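Local coordinates for protein dioxygenase (Pseudomonas brassicacearum, PDB 5V2D) that probably cleaves the central double bond of lignostilbenes with molecular oxygen at a non-haem iron centre, giving two aromatic aldehydes, at residues 102-107 and 160-164; 196-202 and 214-220; 369-375 and 388-393. One frame throughout, in Å; residues are numbered along the deposited sequence. Where two conformers were deposited one is given.

The three contacts involve different sheets of the beta-propeller typical of carotenoid cleavage oxygenases, and they follow one another along the chain. Interaction 1 ties the end of strand 96-103 to strand 161-163 of another sheet, whereas interactions 2 and 3 are beta hairpins, each within a single sheet. None touches another: interactions 1 and 2 come within about 7 Å between nearest atoms, and the centres of interactions 1 and 3, about 29 Å apart, lie on opposite sides of the chain's centre. Both hairpins lie near the iron site, interaction 3 the closer by these side chains: that of Phe201 is about 9 Å and that of Phe373 about 6 Å from the iron.

Interaction 1 of 3, residues 102-107 and 160-164; sequences RYVQTD and PWAMD
Val104 and Thr106 pack against Trp161 and Met163 where two sheets of the beta-propeller meet. Strand 96-103 ends here and passes through a short turn into helix 107-115, while strand 161-163, from the next sheet along the chain, supplies the opposing side chains. No hydrogen bond joins the two segments; apolar packing carries most of the contact, with two oxygens at the indole.

The two methyls of Val104 divide the labour. CG1, anti to the backbone N (chi1 -169°), lies 3.6 Å from Trp161 CB, and CG2 meets Met163 SD at 3.9 Å. The Met163 chain bends at its thioether (chi3 97°), which brings CE near the strand's last carbonyl, 4.0 Å from Tyr103 O. Met163 also touches Val87 of strand 85-93, and Val104 reaches Ala153 of strand 150-154, so each of the two side chains is shared with the opposite sheet.

Beyond Val104 the chain makes an inverse gamma turn centred on Gln105, closed by a weak bond from Thr106 N to Val104 O. The turn swings the backbone across the indole. Thr106 CA sits over one face of Trp161, 3.9 Å from the centroid of the six-membered ring and only 11° off its normal, a CH-pi contact. Gln105 O approaches the same ring obliquely, 3.3 Å from Trp161 CZ3. Thr106 is also the N-cap of helix 107-115, its OG1 bonded to Leu109 N, which probably steadies the backbone where it lies on the ring. The first residue of the helix finishes the contact: the Asp107 carboxylate, turned nearly perpendicular to the indole, brings OD1 to the ring edge, 3.4 Å from Trp161 CH2.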
loop_
_atom_site.group_PDB
_atom_site.type_symbol
_atom_site.label_atom_id
_atom_site.label_comp_id
_atom_site.label_asym_id
_atom_site.label_seq_id
_atom_site.Cartn_x
_atom_site.Cartn_y
_atom_site.Cartn_z
ATOM N N ARG A 102 -15.955 -6.131 4.917
ATOM C CA ARG A 102 -16.057 -7.577 4.619
ATOM C C ARG A 102 -14.667 -8.155 4.284
ATOM O O ARG A 102 -13.853 -7.491 3.637
ATOM C CB ARG A 102 -16.979 -7.890 3.401
ATOM C CG ARG A 102 -18.447 -7.501 3.478
ATOM C CD ARG A 102 -19.213 -8.341 4.533
ATOM N NE ARG A 102 -20.683 -8.348 4.625
ATOM C CZ ARG A 102 -21.456 -7.604 5.435
ATOM N NH1 ARG A 102 -20.971 -6.641 6.186
ATOM N NH2 ARG A 102 -22.768 -7.805 5.454
ATOM N N TYR A 103 -14.484 -9.412 4.641
ATOM C CA TYR A 103 -13.298 -10.158 4.274
ATOM C C TYR A 103 -13.352 -10.495 2.821
ATOM O O TYR A 103 -14.429 -10.822 2.279
ATOM C CB TYR A 103 -13.196 -11.477 5.038
ATOM C CG TYR A 103 -12.491 -11.415 6.387
ATOM C CD1 TYR A 103 -13.119 -11.799 7.525
ATOM C CD2 TYR A 103 -11.173 -10.944 6.479
ATOM C CE1 TYR A 103 -12.454 -11.789 8.734
ATOM C CE2 TYR A 103 -10.518 -10.963 7.693
ATOM C CZ TYR A 103 -11.202 -11.351 8.832
ATOM O OH TYR A 103 -10.537 -11.288 10.041
ATOM N N VAL A 104 -12.208 -10.418 2.166
ATOM C CA VAL A 104 -12.048 -11.075 0.855
ATOM C C VAL A 104 -12.107 -12.598 1.078
ATOM O O VAL A 104 -11.330 -13.153 1.838
ATOM C CB VAL A 104 -10.714 -10.751 0.169
ATOM C CG1 VAL A 104 -10.718 -11.224 -1.249
ATOM C CG2 VAL A 104 -10.495 -9.227 0.094
ATOM N N GLN A 105 -13.032 -13.274 0.415
ATOM C CA GLN A 105 -13.171 -14.731 0.604
ATOM C C GLN A 105 -12.177 -15.465 -0.314
ATOM O O GLN A 105 -12.554 -16.203 -1.227
ATOM C CB GLN A 105 -14.598 -15.183 0.403
ATOM C CG GLN A 105 -15.496 -14.488 1.381
ATOM C CD GLN A 105 -16.626 -15.324 1.884
ATOM O OE1 GLN A 105 -16.953 -16.379 1.324
ATOM N NE2 GLN A 105 -17.250 -14.864 2.960
ATOM N N THR A 106 -10.917 -15.314 0.021
ATOM C CA THR A 106 -9.831 -16.012 -0.627
ATOM C C THR A 106 -9.920 -17.514 -0.361
ATOM O O THR A 106 -10.477 -17.942 0.645
ATOM C CB THR A 106 -8.442 -15.533 -0.151
ATOM O OG1 THR A 106 -8.310 -15.770 1.222
ATOM C CG2 THR A 106 -8.228 -14.025 -0.488
ATOM N N ASP A 107 -9.283 -18.299 -1.216
ATOM C CA ASP A 107 -9.206 -19.724 -0.944
ATOM C C ASP A 107 -8.504 -19.938 0.435
ATOM O O ASP A 107 -8.867 -20.822 1.163
ATOM C CB ASP A 107 -8.391 -20.486 -1.957
ATOM C CG ASP A 107 -8.956 -20.458 -3.361
ATOM O OD1 ASP A 107 -10.067 -20.103 -3.587
ATOM O OD2 ASP A 107 -8.248 -20.915 -4.305
ATOM N N PRO A 160 -5.248 -10.789 -8.471
ATOM C CA PRO A 160 -6.150 -10.130 -7.552
ATOM C C PRO A 160 -7.448 -10.855 -7.434
ATOM O O PRO A 160 -7.705 -11.769 -8.220
ATOM C CB PRO A 160 -6.372 -8.755 -8.209
ATOM C CG PRO A 160 -5.993 -8.905 -9.631
ATOM C CD PRO A 160 -5.109 -10.073 -9.770
ATOM N N TRP A 161 -8.248 -10.470 -6.434
ATOM C CA TRP A 161 -9.546 -11.028 -6.160
ATOM C C TRP A 161 -10.609 -9.927 -6.401
ATOM O O TRP A 161 -10.445 -8.775 -5.993
ATOM C CB TRP A 161 -9.619 -11.557 -4.713
ATOM C CG TRP A 161 -8.966 -12.860 -4.646
ATOM C CD1 TRP A 161 -7.647 -13.121 -4.819
ATOM C CD2 TRP A 161 -9.622 -14.125 -4.559
ATOM N NE1 TRP A 161 -7.445 -14.473 -4.813
ATOM C CE2 TRP A 161 -8.639 -15.113 -4.665
ATOM C CE3 TRP A 161 -10.938 -14.513 -4.378
ATOM C CZ2 TRP A 161 -8.947 -16.472 -4.572
ATOM C CZ3 TRP A 161 -11.245 -15.857 -4.286
ATOM C CH2 TRP A 161 -10.270 -16.817 -4.411
ATOM N N ALA A 162 -11.644 -10.276 -7.166
ATOM C CA ALA A 162 -12.698 -9.314 -7.454
ATOM C C ALA A 162 -13.786 -9.354 -6.421
ATOM O O ALA A 162 -14.127 -10.428 -5.898
ATOM C CB ALA A 162 -13.237 -9.550 -8.861
ATOM N N MET A 163 -14.299 -8.164 -6.139
ATOM C CA MET A 163 -15.409 -7.951 -5.284
ATOM C C MET A 163 -16.469 -7.054 -5.912
ATOM O O MET A 163 -16.179 -6.181 -6.739
ATOM C CB MET A 163 -14.904 -7.354 -3.984
ATOM C CG MET A 163 -13.799 -8.213 -3.292
ATOM S SD MET A 163 -13.212 -7.209 -1.884
ATOM C CE MET A 163 -14.187 -7.929 -0.542
ATOM N N ASP A 164 -17.707 -7.237 -5.451
ATOM C CA ASP A 164 -18.817 -6.401 -5.936
ATOM C C ASP A 164 -18.609 -4.980 -5.367
ATOM O O ASP A 164 -18.397 -4.804 -4.129
ATOM C CB ASP A 164 -20.142 -6.982 -5.469
ATOM C CG ASP A 164 -21.325 -6.172 -5.939
ATOM O OD1 ASP A 164 -21.597 -5.039 -5.490
ATOM O OD2 ASP A 164 -22.032 -6.689 -6.777
#

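Interaction 2 of 3, residues 196-202 and 214-220; sequences GNLLAFS and VYFELSP
Residues 196-202 and 214-220 form an antiparallel beta hairpin, the two middle strands of a four-stranded propeller sheet, with Asn197 bonded to Glu217 and Leu199 packed beside it. The strands run at 157° to one another. Leu198 with Leu218, Ala200 with Phe216 and Ser202 with Val214 are hydrogen-bonded pairs, their side chains on one face.

The other face carries Leu199, Phe201, Tyr215 and Glu217. The Phe201 ring meets those of Phe241 and Phe250. The Glu217 side chain is extended, CG anti to the backbone N (chi1 -175°), and runs alongside Leu199, whose CD2 lies 3.5 Å from Glu217 CD. Tyr215 OH donates to Glu217 OE2 at 2.7 Å, arriving from above the carboxylate plane, while OE1 makes a salt bridge with Arg284. With Glu217 replaced by an alanine, Tyr215 OH and Asn197 ND2 would probably lose their acceptor and Arg284 a countercharge. At the hairpin's open end Asn197 turns its amide across the carboxylate, the planes 73° apart, and ND2 gives a nearly straight 2.9 Å bond to the anti lone pair of Glu217 OE1.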
loop_
_atom_site.group_PDB
_atom_site.type_symbol
_atom_site.label_atom_id
_atom_site.label_comp_id
_atom_site.label_asym_id
_atom_site.label_seq_id
_atom_site.Cartn_x
_atom_site.Cartn_y
_atom_site.Cartn_z
ATOM N N GLY A 196 -8.166 6.070 -18.645
ATOM C CA GLY A 196 -8.707 5.112 -17.686
ATOM C C GLY A 196 -8.050 3.724 -17.774
ATOM O O GLY A 196 -8.561 2.782 -17.126
ATOM N N ASN A 197 -6.960 3.575 -18.553
ATOM C CA ASN A 197 -6.245 2.302 -18.617
ATOM C C ASN A 197 -5.680 1.941 -17.218
ATOM O O ASN A 197 -5.245 2.819 -16.450
ATOM C CB ASN A 197 -5.096 2.336 -19.588
ATOM C CG ASN A 197 -5.546 2.401 -21.075
ATOM O OD1 ASN A 197 -6.727 2.351 -21.367
ATOM N ND2 ASN A 197 -4.598 2.449 -21.968
ATOM N N LEU A 198 -5.586 0.629 -16.982
ATOM C CA LEU A 198 -4.952 0.073 -15.791
ATOM C C LEU A 198 -3.555 -0.246 -16.155
ATOM O O LEU A 198 -3.311 -1.032 -17.076
ATOM C CB LEU A 198 -5.697 -1.159 -15.307
ATOM C CG LEU A 198 -5.236 -1.797 -13.997
ATOM C CD1 LEU A 198 -5.535 -0.818 -12.889
ATOM C CD2 LEU A 198 -6.021 -3.040 -13.747
ATOM N N LEU A 199 -2.618 0.391 -15.469
ATOM C CA LEU A 199 -1.199 0.225 -15.696
ATOM C C LEU A 199 -0.679 -0.631 -14.547
ATOM O O LEU A 199 -0.885 -0.302 -13.350
ATOM C CB LEU A 199 -0.515 1.546 -15.695
ATOM C CG LEU A 199 -1.256 2.668 -16.512
ATOM C CD1 LEU A 199 -0.391 3.927 -16.565
ATOM C CD2 LEU A 199 -1.573 2.292 -17.930
ATOM N N ALA A 200 -0.080 -1.780 -14.851
ATOM C CA ALA A 200 0.269 -2.715 -13.840
ATOM C C ALA A 200 1.563 -3.465 -14.218
ATOM O O ALA A 200 2.150 -3.199 -15.245
ATOM C CB ALA A 200 -0.896 -3.689 -13.650
ATOM N N PHE A 201 1.998 -4.355 -13.338
ATOM C CA PHE A 201 3.232 -5.088 -13.586
ATOM C C PHE A 201 3.255 -6.321 -12.708
ATOM O O PHE A 201 2.388 -6.483 -11.826
ATOM C CB PHE A 201 4.457 -4.212 -13.384
ATOM C CG PHE A 201 4.750 -3.900 -11.949
ATOM C CD1 PHE A 201 5.647 -4.732 -11.186
ATOM C CD2 PHE A 201 4.166 -2.832 -11.316
ATOM C CE1 PHE A 201 5.857 -4.476 -9.853
ATOM C CE2 PHE A 201 4.417 -2.568 -9.960
ATOM C CZ PHE A 201 5.260 -3.368 -9.233
ATOM N N SER A 202 4.249 -7.181 -12.919
ATOM C CA SER A 202 4.469 -8.387 -12.085
ATOM C C SER A 202 5.982 -8.602 -11.882
ATOM O O SER A 202 6.762 -8.362 -12.828
ATOM C CB SER A 202 3.874 -9.588 -12.798
ATOM O OG SER A 202 4.367 -10.803 -12.231
ATOM N N VAL A 214 7.390 -8.032 -15.741
ATOM C CA VAL A 214 6.492 -7.763 -16.866
ATOM C C VAL A 214 5.730 -6.494 -16.627
ATOM O O VAL A 214 5.174 -6.356 -15.506
ATOM C CB VAL A 214 5.347 -8.806 -17.010
ATOM C CG1 VAL A 214 4.749 -8.800 -18.395
ATOM C CG2 VAL A 214 5.674 -10.121 -16.457
ATOM N N TYR A 215 5.626 -5.628 -17.640
ATOM C CA TYR A 215 4.670 -4.500 -17.631
ATOM C C TYR A 215 3.387 -4.902 -18.368
ATOM O O TYR A 215 3.467 -5.571 -19.400
ATOM C CB TYR A 215 5.292 -3.262 -18.308
ATOM C CG TYR A 215 4.322 -2.146 -18.462
ATOM C CD1 TYR A 215 3.792 -1.549 -17.356
ATOM C CD2 TYR A 215 3.894 -1.717 -19.701
ATOM C CE1 TYR A 215 2.868 -0.547 -17.454
ATOM C CE2 TYR A 215 3.003 -0.692 -19.827
ATOM C CZ TYR A 215 2.477 -0.107 -18.701
ATOM O OH TYR A 215 1.527 0.877 -18.783
ATOM N N PHE A 216 2.233 -4.538 -17.837
ATOM C CA PHE A 216 0.938 -4.731 -18.433
ATOM C C PHE A 216 0.160 -3.428 -18.550
ATOM O O PHE A 216 0.112 -2.656 -17.586
ATOM C CB PHE A 216 0.034 -5.619 -17.562
ATOM C CG PHE A 216 0.552 -6.964 -17.326
ATOM C CD1 PHE A 216 0.899 -7.392 -16.026
ATOM C CD2 PHE A 216 0.635 -7.853 -18.380
ATOM C CE1 PHE A 216 1.314 -8.699 -15.807
ATOM C CE2 PHE A 216 1.088 -9.184 -18.157
ATOM C CZ PHE A 216 1.438 -9.580 -16.853
ATOM N N GLU A 217 -0.542 -3.252 -19.695
ATOM C CA GLU A 217 -1.429 -2.146 -19.864
ATOM C C GLU A 217 -2.770 -2.644 -20.344
ATOM O O GLU A 217 -2.855 -3.267 -21.424
ATOM C CB GLU A 217 -0.820 -1.118 -20.797
ATOM C CG GLU A 217 -1.711 0.134 -20.898
ATOM C CD GLU A 217 -0.939 1.433 -21.212
ATOM O OE1 GLU A 217 -1.709 2.377 -21.471
ATOM O OE2 GLU A 217 0.336 1.541 -21.141
ATOM N N LEU A 218 -3.828 -2.362 -19.557
ATOM C CA LEU A 218 -5.179 -2.782 -19.812
ATOM C C LEU A 218 -6.148 -1.635 -20.040
ATOM O O LEU A 218 -6.039 -0.568 -19.414
ATOM C CB LEU A 218 -5.730 -3.712 -18.730
ATOM C CG LEU A 218 -4.909 -5.012 -18.493
ATOM C CD1 LEU A 218 -4.271 -5.020 -17.129
ATOM C CD2 LEU A 218 -5.720 -6.254 -18.699
ATOM N N SER A 219 -7.093 -1.845 -20.969
ATOM C CA SER A 219 -8.090 -0.884 -21.264
ATOM C C SER A 219 -9.076 -0.857 -20.159
ATOM O O SER A 219 -9.146 -1.791 -19.332
ATOM C CB SER A 219 -8.788 -1.250 -22.631
ATOM O OG SER A 219 -9.772 -2.237 -22.410
ATOM N N PRO A 220 -9.869 0.222 -20.077
ATOM C CA PRO A 220 -10.890 0.274 -18.987
ATOM C C PRO A 220 -11.931 -0.835 -19.021
ATOM O O PRO A 220 -12.550 -1.141 -17.993
ATOM C CB PRO A 220 -11.543 1.659 -19.166
ATOM C CG PRO A 220 -11.106 2.148 -20.476
ATOM C CD PRO A 220 -9.903 1.429 -20.942
#

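Interaction 3 of 3, residues 369-375 and 388-393; sequences YPCEFPR and GFLLAF
Tyr369 begins the contact by laying its ring beside strand 387-392, CD2 4.1 Å from Ala392 CB and OH 3.9 Å from Leu390 CD1; the hydroxyl itself bonds to Ser424. At Pro370 the carbonyl takes over, its O close to the Ala392 methyl. Cys371 follows, with SG held in the crowded position between backbone N and carbonyl carbon (chi1 56°), which sets the sulfur 4.1 Å from Leu390 CD1.

Glu372 and Leu391 then form a hydrogen-bonded antiparallel pair, N to O in both directions. The Glu372 side chain curls over its own backbone, and OE2 accepts the next N-H, from Phe373, at 2.7 Å. That bond accompanies a corner in the chain: Phe373 has a left-handed backbone (phi 48°, psi 54°), its CB rests 3.9 Å from Leu391 CD1, and its carbonyl oxygen is buried without a partner in the model. Pro374 resumes the strand with CB 3.9 Å from Leu390 CD2, so the two methyls of Leu390 reach Cys371 and Pro374 on opposite sides of the bend. The register has slipped by one, a beta bulge, by the time Arg375 pairs with Phe389. Arg375 bends away at chi2 and chi3, so that NE bonds Pro438 O and NH2 makes a salt bridge with Glu437.

The contact reaches the iron site of this propeller through Glu372. Its OE2 is also hydrogen-bonded to ND1 of His304, an iron ligand, so the hairpin supplies a second-shell carboxylate whose position is steadied by a backbone N-H, and this probably helps to hold the His304 imidazole in its orientation toward the metal.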
loop_
_atom_site.group_PDB
_atom_site.type_symbol
_atom_site.label_atom_id
_atom_site.label_comp_id
_atom_site.label_asym_id
_atom_site.label_seq_id
_atom_site.Cartn_x
_atom_site.Cartn_y
_atom_site.Cartn_z
ATOM N N TYR A 369 11.914 16.123 6.005
ATOM C CA TYR A 369 11.310 15.316 7.073
ATOM C C TYR A 369 10.901 13.953 6.499
ATOM O O TYR A 369 10.592 13.857 5.314
ATOM C CB TYR A 369 10.079 16.020 7.715
ATOM C CG TYR A 369 9.042 16.494 6.719
ATOM C CD1 TYR A 369 9.038 17.790 6.244
ATOM C CD2 TYR A 369 8.033 15.615 6.253
ATOM C CE1 TYR A 369 8.039 18.237 5.356
ATOM C CE2 TYR A 369 7.096 16.030 5.322
ATOM C CZ TYR A 369 7.081 17.338 4.900
ATOM O OH TYR A 369 6.116 17.723 3.991
ATOM N N PRO A 370 10.906 12.927 7.340
ATOM C CA PRO A 370 10.418 11.596 6.864
ATOM C C PRO A 370 8.914 11.612 6.697
ATOM O O PRO A 370 8.160 12.281 7.439
ATOM C CB PRO A 370 10.786 10.628 7.998
ATOM C CG PRO A 370 11.002 11.488 9.231
ATOM C CD PRO A 370 11.381 12.897 8.754
ATOM N N CYS A 371 8.468 10.859 5.731
ATOM C CA CYS A 371 7.093 10.743 5.369
ATOM C C CYS A 371 6.824 9.414 4.599
ATOM O O CYS A 371 7.734 8.750 4.162
ATOM C CB CYS A 371 6.710 11.944 4.503
ATOM S SG CYS A 371 7.722 12.158 3.030
ATOM N N GLU A 372 5.555 9.082 4.458
ATOM C CA GLU A 372 5.130 7.865 3.726
ATOM C C GLU A 372 3.633 7.978 3.414
ATOM O O GLU A 372 3.013 9.055 3.647
ATOM C CB GLU A 372 5.498 6.576 4.452
ATOM C CG GLU A 372 6.626 5.764 3.717
ATOM C CD GLU A 372 6.177 5.184 2.321
ATOM O OE1 GLU A 372 7.040 4.824 1.439
ATOM O OE2 GLU A 372 4.926 5.053 2.114
ATOM N N PHE A 373 3.091 6.917 2.813
ATOM C CA PHE A 373 1.759 6.930 2.319
ATOM C C PHE A 373 1.399 8.154 1.486
ATOM O O PHE A 373 0.345 8.788 1.710
ATOM C CB PHE A 373 0.729 6.679 3.454
ATOM C CG PHE A 373 0.736 5.243 3.979
ATOM C CD1 PHE A 373 0.248 4.217 3.219
ATOM C CD2 PHE A 373 1.257 4.968 5.218
ATOM C CE1 PHE A 373 0.190 2.931 3.682
ATOM C CE2 PHE A 373 1.172 3.676 5.743
ATOM C CZ PHE A 373 0.640 2.639 4.963
ATOM N N PRO A 374 2.166 8.452 0.470
ATOM C CA PRO A 374 1.914 9.589 -0.400
ATOM C C PRO A 374 0.695 9.443 -1.260
ATOM O O PRO A 374 0.320 8.351 -1.644
ATOM C CB PRO A 374 3.156 9.611 -1.328
ATOM C CG PRO A 374 3.573 8.157 -1.386
ATOM C CD PRO A 374 3.326 7.648 -0.002
ATOM N N ARG A 375 0.063 10.546 -1.585
ATOM C CA ARG A 375 -1.091 10.524 -2.513
ATOM C C ARG A 375 -1.016 11.765 -3.365
ATOM O O ARG A 375 -0.945 12.897 -2.806
ATOM C CB ARG A 375 -2.364 10.650 -1.664
ATOM C CG ARG A 375 -3.672 10.879 -2.377
ATOM C CD ARG A 375 -4.018 9.641 -3.231
ATOM N NE ARG A 375 -4.364 8.567 -2.299
ATOM C CZ ARG A 375 -4.698 7.338 -2.720
ATOM N NH1 ARG A 375 -4.720 7.093 -4.004
ATOM N NH2 ARG A 375 -4.961 6.376 -1.885
ATOM N N GLY A 388 1.368 17.223 -3.389
ATOM C CA GLY A 388 1.220 15.851 -2.825
ATOM C C GLY A 388 0.726 15.912 -1.392
ATOM O O GLY A 388 0.890 16.956 -0.720
ATOM N N PHE A 389 -0.001 14.887 -0.992
ATOM C CA PHE A 389 -0.450 14.719 0.331
ATOM C C PHE A 389 0.358 13.563 0.913
ATOM O O PHE A 389 0.692 12.612 0.203
ATOM C CB PHE A 389 -1.950 14.468 0.329
ATOM C CG PHE A 389 -2.757 15.566 -0.287
ATOM C CD1 PHE A 389 -3.202 15.482 -1.577
ATOM C CD2 PHE A 389 -2.978 16.743 0.419
ATOM C CE1 PHE A 389 -3.996 16.495 -2.150
ATOM C CE2 PHE A 389 -3.664 17.811 -0.180
ATOM C CZ PHE A 389 -4.212 17.710 -1.462
ATOM N N LEU A 390 0.681 13.622 2.175
ATOM C CA LEU A 390 1.634 12.717 2.761
ATOM C C LEU A 390 1.247 12.540 4.209
ATOM O O LEU A 390 0.627 13.427 4.814
ATOM C CB LEU A 390 3.048 13.391 2.818
ATOM C CG LEU A 390 3.706 13.877 1.536
ATOM C CD1 LEU A 390 4.875 14.807 1.786
ATOM C CD2 LEU A 390 4.218 12.685 0.784
ATOM N N LEU A 391 1.674 11.454 4.807
ATOM C CA LEU A 391 1.660 11.296 6.232
ATOM C C LEU A 391 3.087 11.498 6.714
ATOM O O LEU A 391 4.070 11.106 6.049
ATOM C CB LEU A 391 1.209 9.891 6.648
ATOM C CG LEU A 391 -0.179 9.456 6.138
ATOM C CD1 LEU A 391 -0.597 8.135 6.767
ATOM C CD2 LEU A 391 -1.193 10.540 6.524
ATOM N N ALA A 392 3.234 12.053 7.900
ATOM C CA ALA A 392 4.563 12.240 8.477
ATOM C C ALA A 392 4.523 12.015 9.976
ATOM O O ALA A 392 3.471 12.089 10.620
ATOM C CB ALA A 392 5.055 13.645 8.196
ATOM N N PHE A 393 5.694 11.730 10.540
ATOM C CA PHE A 393 5.866 11.562 11.978
ATOM C C PHE A 393 6.866 12.640 12.444
ATOM O O PHE A 393 7.942 12.738 11.905
ATOM C CB PHE A 393 6.440 10.211 12.301
ATOM C CG PHE A 393 6.778 10.011 13.759
ATOM C CD1 PHE A 393 5.933 10.359 14.738
ATOM C CD2 PHE A 393 8.033 9.504 14.109
ATOM C CE1 PHE A 393 6.251 10.174 16.077
ATOM C CE2 PHE A 393 8.371 9.308 15.454
ATOM C CZ PHE A 393 7.458 9.655 16.441
#